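Long-range contacts in choline kinase (Cryptosporidium parvum, PDB 3MES), which probably phosphorylates choline, and perhaps ethanolamine, with ATP as phosphate donor, and is captured here with ADP and magnesium bound: residues His102-Tyr110 and Ile140-Phe151; Arg330-Leu338 and Met347-Thr357. All blocks are in the same frame, centred on the assembly; numbering follows the deposited sequence.

Contact 1 (His102-Tyr110 and Ile140-Phe151); sequences HPRILFRIY and IADFPEGRIEEF. With ADP (adenosine-5'-diphosphate), chain I.
Two arginines, Arg108 and Arg147, share one carboxylate oxygen beside the nucleotide. Arg108 NE donates to Glu149 OE2 at 3.0 Å and Arg147 NE to the same oxygen at 2.6 Å, so this salt-bridge network grips Glu149 OE2 from both faces of the carboxylate. The two guanidinium planes lie 39° apart, with Arg108 CD over the centre of the Arg147 group. A bend at chi3 (-66°) turns the end of Arg108 to the ADP phosphates: NH2 reaches O2A at 2.7 Å, nearly straight, and NH1 reaches O2B. The backbone carbonyl of Glu150 accepts from the adenine N6, while a face of the Phe151 ring lies against adenine, Phe151 CE1 being 3.5 Å from ADP C2. Farther along, Gly146 CA lies over the Tyr110 face, displaced toward the rim; Ile140 CD1 makes a more central CH-pi contact over the His102 ring. Strands 104-109 and 146-150 run antiparallel at 150°, with hydrogen-bonded pairs Leu106-Glu149 and Arg108-Arg147, in the five-stranded kinase N-lobe sheet. Strand 85-91 flanks 104-109, strand 139-143 flanks 146-150, and helix 51-61 packs on Phe107, while helix 120-132 meets Tyr110 and Arg147.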
# COMPACT_ATOMS: atom_id res chain seq x y z
N HIS B 102 4.81 22.67 -5.18
CA HIS B 102 3.38 22.65 -5.45
C HIS B 102 3.06 23.24 -6.82
O HIS B 102 2.68 24.40 -6.92
CB HIS B 102 2.61 23.42 -4.38
CG HIS B 102 2.80 22.88 -3.00
ND1 HIS B 102 3.56 23.52 -2.04
CD2 HIS B 102 2.31 21.77 -2.40
CE1 HIS B 102 3.53 22.83 -0.92
NE2 HIS B 102 2.79 21.75 -1.11
N PRO B 103 3.21 22.43 -7.88
CA PRO B 103 2.88 22.84 -9.24
C PRO B 103 1.37 22.95 -9.45
O PRO B 103 0.90 23.78 -10.23
CB PRO B 103 3.45 21.70 -10.10
CG PRO B 103 3.45 20.53 -9.20
CD PRO B 103 3.74 21.06 -7.83
N ARG B 104 0.62 22.10 -8.75
CA ARG B 104 -0.84 22.16 -8.78
C ARG B 104 -1.37 22.27 -7.36
O ARG B 104 -0.82 21.68 -6.43
CB ARG B 104 -1.42 20.91 -9.45
CG ARG B 104 -1.05 20.77 -10.92
CD ARG B 104 -1.25 19.35 -11.44
NE ARG B 104 -2.67 19.01 -11.60
CZ ARG B 104 -3.39 19.33 -12.67
NH1 ARG B 104 -2.84 20.01 -13.67
NH2 ARG B 104 -4.67 18.98 -12.74
N ILE B 105 -2.44 23.05 -7.18
CA ILE B 105 -3.08 23.16 -5.88
C ILE B 105 -4.59 23.10 -6.01
O ILE B 105 -5.14 23.23 -7.11
CB ILE B 105 -2.67 24.45 -5.12
CG1 ILE B 105 -3.23 25.70 -5.82
CG2 ILE B 105 -1.16 24.53 -4.96
CD1 ILE B 105 -4.71 25.94 -5.55
N LEU B 106 -5.27 22.90 -4.88
CA LEU B 106 -6.72 22.85 -4.85
C LEU B 106 -7.25 24.07 -4.11
O LEU B 106 -7.01 24.24 -2.92
CB LEU B 106 -7.18 21.56 -4.16
CG LEU B 106 -8.67 21.19 -4.16
CD1 LEU B 106 -9.46 22.09 -3.22
CD2 LEU B 106 -9.23 21.23 -5.57
N PHE B 107 -7.94 24.95 -4.83
CA PHE B 107 -8.47 26.18 -4.24
C PHE B 107 -9.91 25.98 -3.81
O PHE B 107 -10.79 25.80 -4.65
CB PHE B 107 -8.37 27.33 -5.24
CG PHE B 107 -8.42 28.69 -4.60
CD1 PHE B 107 -7.26 29.41 -4.38
CD2 PHE B 107 -9.63 29.25 -4.22
CE1 PHE B 107 -7.30 30.67 -3.79
CE2 PHE B 107 -9.68 30.50 -3.63
CZ PHE B 107 -8.51 31.21 -3.42
N ARG B 108 -10.15 26.01 -2.51
CA ARG B 108 -11.47 25.73 -1.96
C ARG B 108 -12.12 26.98 -1.37
O ARG B 108 -11.59 27.60 -0.46
CB ARG B 108 -11.39 24.63 -0.90
CG ARG B 108 -12.70 24.33 -0.21
CD ARG B 108 -12.52 23.29 0.89
NE ARG B 108 -12.14 21.98 0.36
CZ ARG B 108 -13.01 21.06 -0.06
NH1 ARG B 108 -14.31 21.31 -0.02
NH2 ARG B 108 -12.57 19.90 -0.52
N ILE B 109 -13.29 27.34 -1.91
CA ILE B 109 -14.08 28.43 -1.36
C ILE B 109 -15.34 27.89 -0.70
O ILE B 109 -16.15 27.22 -1.34
CB ILE B 109 -14.45 29.46 -2.44
CG1 ILE B 109 -13.18 29.98 -3.14
CG2 ILE B 109 -15.23 30.62 -1.83
CD1 ILE B 109 -13.44 31.12 -4.09
N TYR B 110 -15.51 28.18 0.59
CA TYR B 110 -16.62 27.62 1.35
C TYR B 110 -17.97 28.16 0.91
O TYR B 110 -18.23 29.37 0.99
CB TYR B 110 -16.43 27.88 2.85
CG TYR B 110 -15.11 27.39 3.39
CD1 TYR B 110 -14.66 26.10 3.13
CD2 TYR B 110 -14.31 28.21 4.18
CE1 TYR B 110 -13.46 25.64 3.63
CE2 TYR B 110 -13.10 27.76 4.69
CZ TYR B 110 -12.68 26.47 4.40
OH TYR B 110 -11.48 26.02 4.90
N ILE B 140 -1.92 24.73 2.57
CA ILE B 140 -0.87 25.68 2.23
C ILE B 140 -1.21 27.08 2.73
O ILE B 140 -0.35 27.82 3.19
CB ILE B 140 -0.60 25.70 0.72
CG1 ILE B 140 -0.17 24.31 0.24
CG2 ILE B 140 0.45 26.75 0.37
CD1 ILE B 140 -0.17 24.15 -1.26
N ALA B 141 -2.49 27.43 2.64
CA ALA B 141 -2.98 28.71 3.15
C ALA B 141 -4.40 28.53 3.70
O ALA B 141 -5.23 27.86 3.08
CB ALA B 141 -2.95 29.77 2.07
N ASP B 142 -4.66 29.13 4.85
CA ASP B 142 -5.92 28.93 5.55
C ASP B 142 -6.57 30.25 5.97
O ASP B 142 -6.06 30.94 6.85
CB ASP B 142 -5.69 28.04 6.78
CG ASP B 142 -6.97 27.77 7.56
OD1 ASP B 142 -7.97 28.48 7.32
OD2 ASP B 142 -6.97 26.86 8.41
N PHE B 143 -7.68 30.59 5.34
CA PHE B 143 -8.44 31.79 5.71
C PHE B 143 -9.93 31.48 5.89
O PHE B 143 -10.40 30.40 5.52
CB PHE B 143 -8.24 32.91 4.68
CG PHE B 143 -8.31 32.45 3.25
CD1 PHE B 143 -9.50 32.51 2.55
CD2 PHE B 143 -7.18 31.97 2.61
CE1 PHE B 143 -9.57 32.09 1.23
CE2 PHE B 143 -7.24 31.55 1.30
CZ PHE B 143 -8.44 31.61 0.60
N PRO B 144 -10.67 32.43 6.47
CA PRO B 144 -12.08 32.26 6.83
C PRO B 144 -12.97 31.83 5.66
O PRO B 144 -13.79 30.93 5.83
CB PRO B 144 -12.48 33.66 7.31
CG PRO B 144 -11.21 34.27 7.80
CD PRO B 144 -10.15 33.75 6.87
N GLU B 145 -12.82 32.47 4.50
CA GLU B 145 -13.70 32.18 3.37
C GLU B 145 -13.23 31.02 2.49
O GLU B 145 -13.87 30.72 1.48
CB GLU B 145 -13.93 33.44 2.52
CG GLU B 145 -12.71 34.32 2.38
CD GLU B 145 -12.47 35.18 3.60
OE1 GLU B 145 -11.35 35.12 4.16
OE2 GLU B 145 -13.40 35.91 4.00
N GLY B 146 -12.13 30.38 2.85
CA GLY B 146 -11.62 29.27 2.06
C GLY B 146 -10.25 28.77 2.50
O GLY B 146 -9.83 29.00 3.63
N ARG B 147 -9.56 28.07 1.60
CA ARG B 147 -8.22 27.57 1.88
C ARG B 147 -7.53 27.05 0.63
O ARG B 147 -8.18 26.72 -0.36
CB ARG B 147 -8.27 26.48 2.96
CG ARG B 147 -9.03 25.22 2.57
CD ARG B 147 -8.93 24.18 3.67
NE ARG B 147 -9.47 22.88 3.29
CZ ARG B 147 -10.55 22.33 3.83
NH1 ARG B 147 -11.22 22.96 4.79
NH2 ARG B 147 -10.97 21.14 3.42
N ILE B 148 -6.20 27.01 0.68
CA ILE B 148 -5.40 26.44 -0.40
C ILE B 148 -4.85 25.09 0.04
O ILE B 148 -4.11 25.01 1.02
CB ILE B 148 -4.23 27.37 -0.78
CG1 ILE B 148 -4.74 28.75 -1.20
CG2 ILE B 148 -3.39 26.75 -1.89
CD1 ILE B 148 -3.63 29.73 -1.53
N GLU B 149 -5.22 24.04 -0.68
CA GLU B 149 -4.79 22.69 -0.34
C GLU B 149 -3.79 22.14 -1.35
O GLU B 149 -3.74 22.57 -2.50
CB GLU B 149 -5.98 21.74 -0.30
CG GLU B 149 -7.09 22.13 0.65
CD GLU B 149 -8.24 21.14 0.61
OE1 GLU B 149 -8.05 20.06 0.02
OE2 GLU B 149 -9.31 21.46 1.15
N GLU B 150 -3.00 21.17 -0.90
CA GLU B 150 -2.17 20.38 -1.78
C GLU B 150 -3.08 19.62 -2.74
O GLU B 150 -4.07 19.01 -2.32
CB GLU B 150 -1.35 19.39 -0.96
CG GLU B 150 -0.81 18.21 -1.75
CD GLU B 150 -0.16 17.17 -0.85
OE1 GLU B 150 -0.45 17.16 0.36
OE2 GLU B 150 0.63 16.36 -1.37
N PHE B 151 -2.77 19.67 -4.03
CA PHE B 151 -3.56 18.92 -5.00
C PHE B 151 -3.08 17.47 -5.08
O PHE B 151 -1.97 17.20 -5.55
CB PHE B 151 -3.51 19.57 -6.39
CG PHE B 151 -4.33 18.84 -7.42
CD1 PHE B 151 -5.69 19.08 -7.54
CD2 PHE B 151 -3.74 17.91 -8.26
CE1 PHE B 151 -6.44 18.41 -8.48
CE2 PHE B 151 -4.49 17.23 -9.20
CZ PHE B 151 -5.85 17.48 -9.31
PB ADP I . -17.77 19.34 -1.48
O1B ADP I . -18.49 20.41 -2.26
O2B ADP I . -17.02 19.84 -0.28
O3B ADP I . -18.59 18.10 -1.24
PA ADP I . -15.62 17.65 -2.21
O1A ADP I . -16.42 16.43 -1.83
O2A ADP I . -14.50 18.13 -1.32
O3A ADP I . -16.61 18.88 -2.50
O5' ADP I . -15.04 17.41 -3.69
C5' ADP I . -13.75 16.85 -3.88
C4' ADP I . -13.70 16.27 -5.28
O4' ADP I . -12.88 17.10 -6.10
C3' ADP I . -13.07 14.89 -5.25
O3' ADP I . -13.99 13.93 -5.79
C2' ADP I . -11.84 14.99 -6.12
O2' ADP I . -12.11 14.40 -7.39
C1' ADP I . -11.61 16.48 -6.27
N9 ADP I . -10.72 16.95 -5.19
C8 ADP I . -11.12 17.55 -4.04
N7 ADP I . -10.06 17.86 -3.26
C5 ADP I . -8.95 17.47 -3.90
C6 ADP I . -7.49 17.50 -3.63
N6 ADP I . -7.01 18.04 -2.49
N1 ADP I . -6.67 16.98 -4.57
C2 ADP I . -7.14 16.45 -5.72
N3 ADP I . -8.45 16.39 -6.03
C4 ADP I . -9.39 16.87 -5.18
O HOH W 1 -16.54 31.14 1.18

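Contact 2 (Arg330-Leu338 and Met347-Thr357); sequences RKLFISVYL and MPSQQIVHIMT
The side chain of Val353 is a knob in a hole on the surface of helix 327-342, formed by Lys331, Ile334, Ser335 and Leu338. Its two methyls divide the work: CG2 lies 3.5 Å from Ser335 OG, and CG1 turns to Lys331 and Ile334. Ser335 OG points back along its own helix, donating to the carbonyl oxygen of Lys331 at 2.7 Å. That oxygen also takes the backbone N-H of Ser335 from the opposite face of its plane and is thus gripped twice. The hydroxyl, its proton spent on Lys331 O, can lie against the Pro348 ring, Ser335 OG being 3.3 Å from Pro348 CD. Leu332 CD2 crosses to the same ring at CG.

Met356 is stretched out, with CG anti to the backbone N (chi1 178°) and both later torsions extended. This carries its sulfur obliquely past Ile334, SD to CG2 3.7 Å, and alongside Leu338 CD2. The Met356 and Tyr337 side chains cross at about a right angle, and CE ends 3.9 Å from Tyr337 CE2; the phenol oxygen is hydrogen-bonded to His179. Leu338 CD1 and Ile352 CG1 approach tip to tip.

The packing joins two successive helices of the mainly helical C-lobe in this kinase-like fold. Their short segment axes come within 9.6 Å at 119°. The type I turn Met347-Gln350 precedes helix 351-362, with Gln350 at the N-cap; of it, Met347 and Pro348 reach the first helix.

At the other end Thr357 presents separate branches. OG1 donates to Val353 O and touches Ile334 CD1 at 3.3 Å, while CG2 faces Arg330 NH1 at 3.7 Å. Lys331, extended beyond CG, crosses Thr357 at about a right angle and runs beside His354. A water joins Arg330 NE to Thr357 O. At the subunit interface Leu332 packs on Leu332 of the second subunit, and Ser349 OG is hydrogen-bonded to Glu328 of that subunit.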
# COMPACT_ATOMS: atom_id res chain seq x y z
N ARG B 330 -13.47 -10.09 2.40
CA ARG B 330 -13.70 -9.36 3.64
C ARG B 330 -12.68 -9.75 4.71
O ARG B 330 -12.10 -8.89 5.37
CB ARG B 330 -15.14 -9.60 4.13
CG ARG B 330 -16.20 -8.82 3.36
CD ARG B 330 -17.52 -9.59 3.29
NE ARG B 330 -17.92 -10.12 4.59
CZ ARG B 330 -18.80 -11.10 4.77
NH1 ARG B 330 -19.08 -11.51 6.00
NH2 ARG B 330 -19.39 -11.67 3.73
N LYS B 331 -12.45 -11.06 4.86
CA LYS B 331 -11.50 -11.56 5.86
C LYS B 331 -10.06 -11.13 5.59
O LYS B 331 -9.30 -10.90 6.53
CB LYS B 331 -11.57 -13.09 5.95
CG LYS B 331 -12.90 -13.60 6.44
CD LYS B 331 -12.79 -15.03 6.94
CE LYS B 331 -14.11 -15.50 7.51
NZ LYS B 331 -13.99 -16.82 8.20
N LEU B 332 -9.69 -11.04 4.32
CA LEU B 332 -8.38 -10.52 3.96
C LEU B 332 -8.27 -9.06 4.38
O LEU B 332 -7.28 -8.64 4.96
CB LEU B 332 -8.13 -10.67 2.46
CG LEU B 332 -8.05 -12.11 1.96
CD1 LEU B 332 -7.91 -12.15 0.45
CD2 LEU B 332 -6.89 -12.85 2.63
N PHE B 333 -9.32 -8.30 4.10
CA PHE B 333 -9.35 -6.89 4.48
C PHE B 333 -9.14 -6.76 5.98
O PHE B 333 -8.27 -6.02 6.44
CB PHE B 333 -10.69 -6.27 4.10
CG PHE B 333 -10.81 -4.81 4.46
CD1 PHE B 333 -10.61 -3.83 3.50
CD2 PHE B 333 -11.12 -4.43 5.75
CE1 PHE B 333 -10.72 -2.49 3.83
CE2 PHE B 333 -11.23 -3.09 6.09
CZ PHE B 333 -11.03 -2.12 5.13
N ILE B 334 -9.92 -7.52 6.74
CA ILE B 334 -9.93 -7.40 8.19
C ILE B 334 -8.63 -7.89 8.82
O ILE B 334 -8.21 -7.39 9.87
CB ILE B 334 -11.14 -8.12 8.81
CG1 ILE B 334 -12.42 -7.36 8.44
CG2 ILE B 334 -10.99 -8.24 10.32
CD1 ILE B 334 -13.69 -8.12 8.77
N SER B 335 -7.99 -8.87 8.19
CA SER B 335 -6.70 -9.37 8.65
C SER B 335 -5.63 -8.30 8.51
O SER B 335 -4.80 -8.11 9.41
CB SER B 335 -6.29 -10.62 7.88
OG SER B 335 -7.23 -11.66 8.06
N VAL B 336 -5.64 -7.60 7.38
CA VAL B 336 -4.68 -6.54 7.13
C VAL B 336 -4.96 -5.35 8.03
O VAL B 336 -4.04 -4.72 8.56
CB VAL B 336 -4.71 -6.08 5.66
CG1 VAL B 336 -3.77 -4.91 5.45
CG2 VAL B 336 -4.36 -7.24 4.74
N TYR B 337 -6.25 -5.03 8.20
CA TYR B 337 -6.67 -3.95 9.07
C TYR B 337 -6.11 -4.14 10.48
O TYR B 337 -5.44 -3.26 11.01
CB TYR B 337 -8.21 -3.88 9.12
CG TYR B 337 -8.75 -2.90 10.14
CD1 TYR B 337 -8.93 -1.56 9.83
CD2 TYR B 337 -9.09 -3.32 11.42
CE1 TYR B 337 -9.43 -0.67 10.76
CE2 TYR B 337 -9.58 -2.44 12.36
CZ TYR B 337 -9.75 -1.11 12.02
OH TYR B 337 -10.25 -0.22 12.95
N LEU B 338 -6.40 -5.30 11.07
CA LEU B 338 -5.97 -5.60 12.43
C LEU B 338 -4.45 -5.65 12.56
O LEU B 338 -3.89 -5.23 13.57
CB LEU B 338 -6.59 -6.91 12.91
CG LEU B 338 -8.10 -6.87 13.14
CD1 LEU B 338 -8.65 -8.26 13.41
CD2 LEU B 338 -8.43 -5.92 14.28
N MET B 347 -4.03 -12.95 10.63
CA MET B 347 -4.37 -13.61 9.38
C MET B 347 -5.78 -14.19 9.44
O MET B 347 -6.32 -14.42 10.52
CB MET B 347 -3.33 -14.67 9.05
CG MET B 347 -1.91 -14.13 9.05
SD MET B 347 -0.63 -15.33 8.59
CE MET B 347 -0.72 -16.47 9.97
N PRO B 348 -6.38 -14.44 8.27
CA PRO B 348 -7.78 -14.84 8.15
C PRO B 348 -8.14 -16.08 8.97
O PRO B 348 -9.30 -16.25 9.34
CB PRO B 348 -7.93 -15.14 6.65
CG PRO B 348 -6.85 -14.35 6.00
CD PRO B 348 -5.71 -14.40 6.96
N SER B 349 -7.16 -16.94 9.25
CA SER B 349 -7.43 -18.21 9.92
C SER B 349 -7.58 -18.06 11.42
O SER B 349 -7.98 -18.99 12.12
CB SER B 349 -6.32 -19.22 9.61
OG SER B 349 -5.09 -18.81 10.17
N GLN B 350 -7.27 -16.87 11.93
CA GLN B 350 -7.35 -16.61 13.36
C GLN B 350 -8.78 -16.29 13.80
O GLN B 350 -9.58 -15.77 13.02
CB GLN B 350 -6.38 -15.50 13.76
CG GLN B 350 -4.92 -15.89 13.60
CD GLN B 350 -3.98 -14.70 13.63
OE1 GLN B 350 -4.41 -13.55 13.69
NE2 GLN B 350 -2.68 -14.98 13.58
N GLN B 351 -9.12 -16.65 15.01
CA GLN B 351 -10.48 -16.45 15.49
C GLN B 351 -10.89 -15.00 15.69
O GLN B 351 -12.01 -14.69 15.55
CB GLN B 351 -10.76 -17.35 16.71
CG GLN B 351 -12.13 -17.32 17.27
CD GLN B 351 -13.19 -18.09 16.47
OE1 GLN B 351 -14.21 -17.55 16.06
NE2 GLN B 351 -12.98 -19.37 16.32
N ILE B 352 -9.95 -14.11 15.96
CA ILE B 352 -10.25 -12.68 16.07
C ILE B 352 -10.78 -12.12 14.74
O ILE B 352 -11.55 -11.16 14.73
CB ILE B 352 -9.02 -11.87 16.53
CG1 ILE B 352 -9.41 -10.42 16.81
CG2 ILE B 352 -7.91 -11.94 15.49
CD1 ILE B 352 -8.27 -9.59 17.35
N VAL B 353 -10.36 -12.73 13.64
CA VAL B 353 -10.84 -12.31 12.32
C VAL B 353 -12.23 -12.89 12.05
O VAL B 353 -13.15 -12.17 11.66
CB VAL B 353 -9.87 -12.73 11.21
CG1 VAL B 353 -10.50 -12.50 9.84
CG2 VAL B 353 -8.57 -11.95 11.33
N HIS B 354 -12.37 -14.20 12.26
CA HIS B 354 -13.65 -14.87 12.08
C HIS B 354 -14.77 -14.14 12.82
O HIS B 354 -15.84 -13.91 12.28
CB HIS B 354 -13.55 -16.32 12.57
CG HIS B 354 -14.83 -17.09 12.43
ND1 HIS B 354 -15.78 -17.15 13.43
CD2 HIS B 354 -15.30 -17.86 11.42
CE1 HIS B 354 -16.78 -17.91 13.04
NE2 HIS B 354 -16.52 -18.35 11.82
N ILE B 355 -14.51 -13.77 14.07
CA ILE B 355 -15.49 -13.07 14.88
C ILE B 355 -15.78 -11.66 14.36
O ILE B 355 -16.94 -11.28 14.20
CB ILE B 355 -15.05 -12.97 16.35
CG1 ILE B 355 -15.13 -14.34 17.03
CG2 ILE B 355 -15.92 -11.97 17.10
CD1 ILE B 355 -14.77 -14.31 18.50
N MET B 356 -14.73 -10.90 14.09
CA MET B 356 -14.88 -9.52 13.67
C MET B 356 -15.56 -9.42 12.31
O MET B 356 -16.35 -8.50 12.06
CB MET B 356 -13.53 -8.79 13.64
CG MET B 356 -13.63 -7.36 13.16
SD MET B 356 -12.10 -6.43 13.37
CE MET B 356 -12.59 -4.82 12.74
N THR B 357 -15.26 -10.36 11.43
CA THR B 357 -15.84 -10.36 10.10
C THR B 357 -17.37 -10.44 10.16
O THR B 357 -18.06 -9.71 9.46
CB THR B 357 -15.31 -11.51 9.24
OG1 THR B 357 -13.88 -11.41 9.15
CG2 THR B 357 -15.89 -11.44 7.84
O HOH W 2 -17.56 -8.48 6.82

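How the contacts relate
From the N terminus, the chain first meets contact 1. Strand 104-109 is followed by a connection containing helix 120-132 and the start of strand 139-143, after which strand 146-150 returns beside it, closing a loop with 29 residues between the two segments. Contact 2 opens much later and closes a far shorter one, with eight residues between 330-338 and 347-357. The two are in series, neither nested nor crossing. The centres of contacts 1 and 2 lie about 39 Å apart, on opposite sides of the chain's centre. The nearest atoms of the two contacts are about 22 Å apart. Contact 1 joins strands 104-109 and 146-150 within the nucleotide-binding sheet; contact 2 joins consecutive helices in the helical part, close to the second subunit.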